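Cycloalternan-forming enzyme (Listeria monocytogenes serovar 1/2a, PDB 5F7U) is a large multidomain carbohydrate-active enzyme with a glycosyl hydrolase family 31 TIM barrel and a family 6 carbohydrate-binding module. Local coordinates at residues A[276-279]-A[284-287]; A[477-482]-A[490-495]. The protein carries 1 engineered substitution. All coordinates share one frame; numbering follows the deposited sequence.

Contact 1 (A[276-279]-A[284-287])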
ATOM      1  N   GLN A 276       9.410   9.667  12.311  1.00 16.92           N
ATOM      2  CA  GLN A 276      10.547   9.940  11.397  1.00 17.45           C
ATOM      3  C   GLN A 276      11.531   8.809  11.068  1.00 17.13           C
ATOM      4  O   GLN A 276      12.072   8.782   9.961  1.00 17.05           O
ATOM      5  CB  GLN A 276      11.371  11.155  11.864  1.00 19.32           C
ATOM      6  CG  GLN A 276      10.659  12.498  11.786  1.00 22.34           C
ATOM      7  CD  GLN A 276      11.557  13.678  12.215  1.00 24.42           C
ATOM      8  OE1 GLN A 276      11.125  14.831  12.212  1.00 28.48           O
ATOM      9  NE2 GLN A 276      12.789  13.398  12.572  1.00 25.36           N
ATOM     10  N   ASP A 277      11.810   7.913  12.008  1.00 16.27           N
ATOM     11  CA  ASP A 277      12.853   6.910  11.751  1.00 16.29           C
ATOM     12  C   ASP A 277      12.294   5.477  11.677  1.00 15.69           C
ATOM     13  O   ASP A 277      12.889   4.516  12.187  1.00 15.57           O
ATOM     14  CB  ASP A 277      14.019   7.036  12.753  1.00 17.69           C
ATOM     15  CG  ASP A 277      13.604   6.745  14.181  1.00 18.40           C
ATOM     16  OD1 ASP A 277      12.385   6.638  14.437  1.00 19.09           O
ATOM     17  OD2 ASP A 277      14.497   6.605  15.056  1.00 19.37           O
ATOM     18  N   GLN A 278      11.161   5.340  11.006  1.00 14.31           N
ATOM     19  CA  GLN A 278      10.521   4.040  10.876  1.00 13.87           C
ATOM     20  C   GLN A 278      11.424   3.031  10.165  1.00 13.71           C
ATOM     21  O   GLN A 278      11.494   1.879  10.582  1.00 13.74           O
ATOM     22  CB  GLN A 278       9.177   4.180  10.110  1.00 13.35           C
ATOM     23  CG  GLN A 278       8.166   5.165  10.713  1.00 13.83           C
ATOM     24  CD  GLN A 278       8.328   6.601  10.189  1.00 13.86           C
ATOM     25  OE1 GLN A 278       9.316   6.935   9.538  1.00 14.71           O
ATOM     26  NE2 GLN A 278       7.331   7.452  10.450  1.00 13.50           N
ATOM     27  N   ALA A 279      12.114   3.461   9.103  1.00 14.01           N
ATOM     28  CA  ALA A 279      12.968   2.526   8.334  1.00 13.99           C
ATOM     29  C   ALA A 279      14.128   2.005   9.196  1.00 14.80           C
ATOM     30  O   ALA A 279      14.423   0.809   9.217  1.00 15.20           O
ATOM     31  CB  ALA A 279      13.516   3.210   7.084  1.00 14.33           C
ATOM     32  N   THR A 284       6.484   0.282  12.545  1.00 11.99           N
ATOM     33  CA  THR A 284       5.360   0.670  11.702  1.00 11.93           C
ATOM     34  C   THR A 284       4.083   0.907  12.489  1.00 12.15           C
ATOM     35  O   THR A 284       3.869   0.303  13.561  1.00 12.21           O
ATOM     36  CB  THR A 284       5.072  -0.349  10.585  1.00 11.86           C
ATOM     37  OG1 THR A 284       4.025   0.165   9.739  1.00 11.65           O
ATOM     38  CG2 THR A 284       4.660  -1.751  11.141  1.00 12.07           C
ATOM     39  N   TYR A 285       3.248   1.775  11.924  1.00 12.06           N
ATOM     40  CA  TYR A 285       1.927   2.065  12.465  1.00 12.18           C
ATOM     41  C   TYR A 285       0.917   1.001  12.075  1.00 12.00           C
ATOM     42  O   TYR A 285      -0.149   0.913  12.672  1.00 11.87           O
ATOM     43  CB  TYR A 285       1.398   3.362  11.859  1.00 12.14           C
ATOM     44  CG  TYR A 285       2.323   4.553  11.886  1.00 12.00           C
ATOM     45  CD1 TYR A 285       2.375   5.391  13.010  1.00 12.17           C
ATOM     46  CD2 TYR A 285       3.098   4.884  10.745  1.00 12.07           C
ATOM     47  CE1 TYR A 285       3.184   6.521  13.022  1.00 12.36           C
ATOM     48  CE2 TYR A 285       3.912   6.012  10.754  1.00 12.10           C
ATOM     49  CZ  TYR A 285       3.951   6.807  11.893  1.00 12.13           C
ATOM     50  OH  TYR A 285       4.740   7.901  11.878  1.00 12.55           O
ATOM     51  N   LEU A 286       1.227   0.231  11.035  1.00 11.83           N
ATOM     52  CA  LEU A 286       0.218  -0.624  10.402  1.00 11.94           C
ATOM     53  C   LEU A 286       0.885  -1.969  10.138  1.00 11.96           C
ATOM     54  O   LEU A 286       1.660  -2.113   9.199  1.00 12.07           O
ATOM     55  CB  LEU A 286      -0.297   0.050   9.109  1.00 12.43           C
ATOM     56  CG  LEU A 286      -1.665  -0.390   8.561  1.00 12.99           C
ATOM     57  CD1 LEU A 286      -1.979   0.486   7.346  1.00 13.34           C
ATOM     58  CD2 LEU A 286      -1.677  -1.860   8.179  1.00 13.65           C
ATOM     59  N   ALA A 287       0.593  -2.931  11.013  1.00 11.80           N
ATOM     60  CA  ALA A 287       1.297  -4.226  11.035  1.00 11.93           C
ATOM     61  C   ALA A 287       0.284  -5.316  10.806  1.00 11.82           C
ATOM     62  O   ALA A 287      -0.738  -5.368  11.492  1.00 12.38           O
ATOM     63  CB  ALA A 287       1.976  -4.432  12.384  1.00 12.05           C
TER

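Contact 2 (A[477-482]-A[490-495])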
ATOM      1  N   TYR A 477     -18.300  11.475  33.210  1.00 29.14           N
ATOM      2  CA  TYR A 477     -19.307  10.624  32.574  1.00 29.06           C
ATOM      3  C   TYR A 477     -18.708   9.345  31.987  1.00 28.06           C
ATOM      4  O   TYR A 477     -19.216   8.241  32.225  1.00 27.80           O
ATOM      5  CB  TYR A 477     -20.072  11.402  31.489  1.00 29.04           C
ATOM      6  CG  TYR A 477     -21.185  10.604  30.826  1.00 29.73           C
ATOM      7  CD1 TYR A 477     -22.348  10.259  31.536  1.00 30.36           C
ATOM      8  CD2 TYR A 477     -21.073  10.184  29.494  1.00 29.01           C
ATOM      9  CE1 TYR A 477     -23.368   9.533  30.932  1.00 30.98           C
ATOM     10  CE2 TYR A 477     -22.088   9.452  28.885  1.00 29.69           C
ATOM     11  CZ  TYR A 477     -23.228   9.127  29.611  1.00 30.83           C
ATOM     12  OH  TYR A 477     -24.244   8.407  29.025  1.00 32.21           O
ATOM     13  N   MET A 478     -17.630   9.515  31.216  1.00 26.75           N
ATOM     14  CA  MET A 478     -16.938   8.414  30.567  1.00 26.33           C
ATOM     15  C   MET A 478     -16.518   7.337  31.571  1.00 26.68           C
ATOM     16  O   MET A 478     -16.759   6.152  31.348  1.00 26.61           O
ATOM     17  CB  MET A 478     -15.728   8.962  29.811  1.00 25.46           C
ATOM     18  CG  MET A 478     -15.018   7.967  28.924  1.00 24.87           C
ATOM     19  SD  MET A 478     -13.650   8.854  28.158  1.00 24.47           S
ATOM     20  CE  MET A 478     -12.957   7.541  27.168  1.00 23.23           C
ATOM     21  N   ILE A 479     -15.914   7.763  32.677  1.00 27.17           N
ATOM     22  CA  ILE A 479     -15.493   6.853  33.742  1.00 27.85           C
ATOM     23  C   ILE A 479     -16.690   6.154  34.402  1.00 28.91           C
ATOM     24  O   ILE A 479     -16.694   4.921  34.496  1.00 29.02           O
ATOM     25  CB  ILE A 479     -14.596   7.572  34.775  1.00 28.13           C
ATOM     26  CG1 ILE A 479     -13.300   8.044  34.088  1.00 27.19           C
ATOM     27  CG2 ILE A 479     -14.268   6.651  35.952  1.00 28.29           C
ATOM     28  CD1 ILE A 479     -12.501   9.045  34.901  1.00 27.24           C
ATOM     29  N   SER A 480     -17.706   6.924  34.812  1.00 29.75           N
ATOM     30  CA  SER A 480     -18.885   6.357  35.497  1.00 30.66           C
ATOM     31  C   SER A 480     -19.653   5.332  34.641  1.00 30.45           C
ATOM     32  O   SER A 480     -20.233   4.387  35.180  1.00 30.66           O
ATOM     33  CB  SER A 480     -19.823   7.463  36.002  1.00 31.99           C
ATOM     34  OG  SER A 480     -20.596   8.004  34.934  1.00 32.80           O
ATOM     35  N   GLN A 481     -19.634   5.516  33.314  1.00 29.40           N
ATOM     36  CA  GLN A 481     -20.321   4.613  32.388  1.00 29.33           C
ATOM     37  C   GLN A 481     -19.526   3.367  32.023  1.00 28.18           C
ATOM     38  O   GLN A 481     -20.067   2.445  31.412  1.00 28.55           O
ATOM     39  CB  GLN A 481     -20.724   5.356  31.108  1.00 29.76           C
ATOM     40  CG  GLN A 481     -21.801   6.404  31.312  1.00 31.27           C
ATOM     41  CD  GLN A 481     -22.986   5.875  32.102  1.00 33.21           C
ATOM     42  OE1 GLN A 481     -23.761   5.074  31.593  1.00 34.11           O
ATOM     43  NE2 GLN A 481     -23.120   6.315  33.362  1.00 34.34           N
ATOM     44  N   GLY A 482     -18.245   3.353  32.375  1.00 26.88           N
ATOM     45  CA  GLY A 482     -17.335   2.284  31.976  1.00 25.70           C
ATOM     46  C   GLY A 482     -17.057   2.339  30.484  1.00 24.53           C
ATOM     47  O   GLY A 482     -16.912   1.298  29.849  1.00 24.22           O
ATOM     48  N   GLY A 490     -10.037  -1.834  38.191  1.00 36.29           N
ATOM     49  CA  GLY A 490     -11.319  -1.140  38.326  1.00 36.15           C
ATOM     50  C   GLY A 490     -11.236   0.354  38.048  1.00 35.10           C
ATOM     51  O   GLY A 490     -12.228   1.078  38.213  1.00 36.36           O
ATOM     52  N   ALA A 491     -10.051   0.814  37.639  1.00 32.38           N
ATOM     53  CA  ALA A 491      -9.810   2.211  37.315  1.00 30.52           C
ATOM     54  C   ALA A 491      -9.752   2.366  35.794  1.00 28.51           C
ATOM     55  O   ALA A 491      -9.382   1.408  35.098  1.00 28.03           O
ATOM     56  CB  ALA A 491      -8.503   2.672  37.932  1.00 30.60           C
ATOM     57  N   PRO A 492     -10.116   3.555  35.267  1.00 27.33           N
ATOM     58  CA  PRO A 492      -9.992   3.750  33.823  1.00 25.93           C
ATOM     59  C   PRO A 492      -8.545   3.638  33.338  1.00 24.80           C
ATOM     60  O   PRO A 492      -7.607   4.085  34.029  1.00 25.05           O
ATOM     61  CB  PRO A 492     -10.516   5.173  33.615  1.00 26.15           C
ATOM     62  CG  PRO A 492     -10.371   5.826  34.945  1.00 27.20           C
ATOM     63  CD  PRO A 492     -10.700   4.746  35.913  1.00 27.77           C
ATOM     64  N   TYR A 493      -8.373   2.999  32.186  1.00 23.15           N
ATOM     65  CA  TYR A 493      -7.061   2.893  31.560  1.00 21.77           C
ATOM     66  C   TYR A 493      -6.651   4.251  31.019  1.00 21.53           C
ATOM     67  O   TYR A 493      -7.417   4.888  30.279  1.00 21.71           O
ATOM     68  CB  TYR A 493      -7.048   1.860  30.429  1.00 20.42           C
ATOM     69  CG  TYR A 493      -5.820   1.983  29.564  1.00 19.22           C
ATOM     70  CD1 TYR A 493      -4.579   1.513  30.019  1.00 19.27           C
ATOM     71  CD2 TYR A 493      -5.880   2.597  28.312  1.00 18.57           C
ATOM     72  CE1 TYR A 493      -3.433   1.651  29.244  1.00 18.38           C
ATOM     73  CE2 TYR A 493      -4.733   2.739  27.527  1.00 17.72           C
ATOM     74  CZ  TYR A 493      -3.524   2.262  28.000  1.00 17.90           C
ATOM     75  OH  TYR A 493      -2.391   2.387  27.231  1.00 17.30           O
ATOM     76  N   ARG A 494      -5.446   4.684  31.381  1.00 21.45           N
ATOM     77  CA  ARG A 494      -4.851   5.892  30.791  1.00 21.56           C
ATOM     78  C   ARG A 494      -3.588   5.564  30.006  1.00 21.08           C
ATOM     79  O   ARG A 494      -2.841   4.675  30.391  1.00 20.97           O
ATOM     80  CB  ARG A 494      -4.527   6.928  31.868  1.00 22.32           C
ATOM     81  CG  ARG A 494      -5.748   7.383  32.658  1.00 23.47           C
ATOM     82  CD  ARG A 494      -5.364   8.188  33.888  1.00 24.57           C
ATOM     83  NE  ARG A 494      -6.567   8.621  34.593  1.00 25.86           N
ATOM     84  CZ  ARG A 494      -7.200   9.774  34.374  1.00 26.01           C
ATOM     85  NH1 ARG A 494      -6.743  10.640  33.483  1.00 25.59           N
ATOM     86  NH2 ARG A 494      -8.306  10.058  35.055  1.00 27.24           N
ATOM     87  N   VAL A 495      -3.371   6.291  28.909  1.00 20.82           N
ATOM     88  CA  VAL A 495      -2.143   6.197  28.105  1.00 20.73           C
ATOM     89  C   VAL A 495      -0.924   6.480  29.012  1.00 21.26           C
ATOM     90  O   VAL A 495      -0.948   7.448  29.790  1.00 21.53           O
ATOM     91  CB  VAL A 495      -2.191   7.207  26.932  1.00 20.40           C
ATOM     92  CG1 VAL A 495      -0.886   7.229  26.157  1.00 20.38           C
ATOM     93  CG2 VAL A 495      -3.338   6.870  25.986  1.00 20.30           C
TER

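Contact 1 (A[276-279]-A[284-287])
Gln278 has its CG beside the backbone N, anti to the carbonyl carbon, and then bends at chi2 (89°), which turns its amide toward Tyr285. The ring of Tyr285 also leaves with CG anti to the carbonyl carbon, and the phenol carries its hydroxyl to the amide. Gln278 NE2 donates to Tyr285 OH at 3.0 Å, with a bent N-H...O angle of 141°. The hydroxyl oxygen lies almost in the amide plane. The amide and ring planes are 59° apart, so the two groups do not stack. Gln278 NE2 also lies 3.7 Å from Tyr285 CE2.

Both polar ends are buried, and both have a second partner in Asp602. Gln278 NE2 donates to the backbone O of Asp602, while Tyr285 OH accepts from its backbone N. The glutamine and tyrosine together engage the backbone O and N of Asp602.

Both segments belong to the connection between strands 266-269 and 287-293, which includes helix 278-281, in the galactose mutarotase-like domain of the family 31 portion. Asp602 follows barrel strand 597-599, so this connection docks against the TIM barrel. The Tyr285 side chain lies about 6 Å from a bound alpha-D-glucopyranose and touches Glu540.

Just before Tyr285, Thr284 forms an ST turn. Its OG1 accepts a nearly straight bond from Leu286 N at 3.1 Å and is also bonded to Glu255 O. Tyr285 O pairs with Ser587 OG, a further tie to the barrel domain.

Contact 2 (A[477-482]-A[490-495])
Ile479 packs its branched side chain obliquely against the CB-CG-CD side of the Pro492 ring. CG1 of Ile479 comes 3.8 Å from Pro492 CG, and CD1 of Ile479 sits 3.9 Å from that same CG. The other branch, CG2 of Ile479, meets Pro492 CD at 4.0 Å. With chi1 at -63°, CG1 lies beside the backbone N and CG2 is anti to it, and the CA-CB bond points toward 490-495; this spreads the branches along the proline.

Ile479 is in the last turn of helix 469-481, which follows barrel strand 452-457. Gly482 ends the helix in a Schellman motif, with Gly482 N bonded to Ile479 O at 3.1 Å. The chain loops round and returns through 490-495 past the same helix end. Ile505 of strand 505-506 touches both Ile479 and Arg494.

Ile479 CD1 approaches Arg494 NH2 at 4.3 Å. The guanidinium is held by other groups: NH1 hydrogen-bonds Asn503 O and forms a salt bridge with Asp463; NH2 forms one with Glu475, about one helical turn before Ile479. No hydrogen bond crosses between the segments, so their fit rests on apolar surface, while the charged tie from the loop to the helix comes from Arg494 and Glu475.

In the fold
Contact 1 comes first along the chain and closes before contact 2 opens. Their centres are 30 Å apart and their nearest atoms about 14 Å, so they do not touch. Contact 1 is buried, in the connection between strands 266-269 and 287-293 of the mutarotase-like domain. Contact 2 is near the surface of the TIM-barrel domain, between the end of helix 469-481 and the loop before strand 505-506. Both bear on the barrel. Residues 276-279 and 284-287 bring the mutarotase-like domain against the segment after strand 597-599, whereas 477-482 and 490-495 fold a peripheral excursion between barrel strands 452-457 and 534-536.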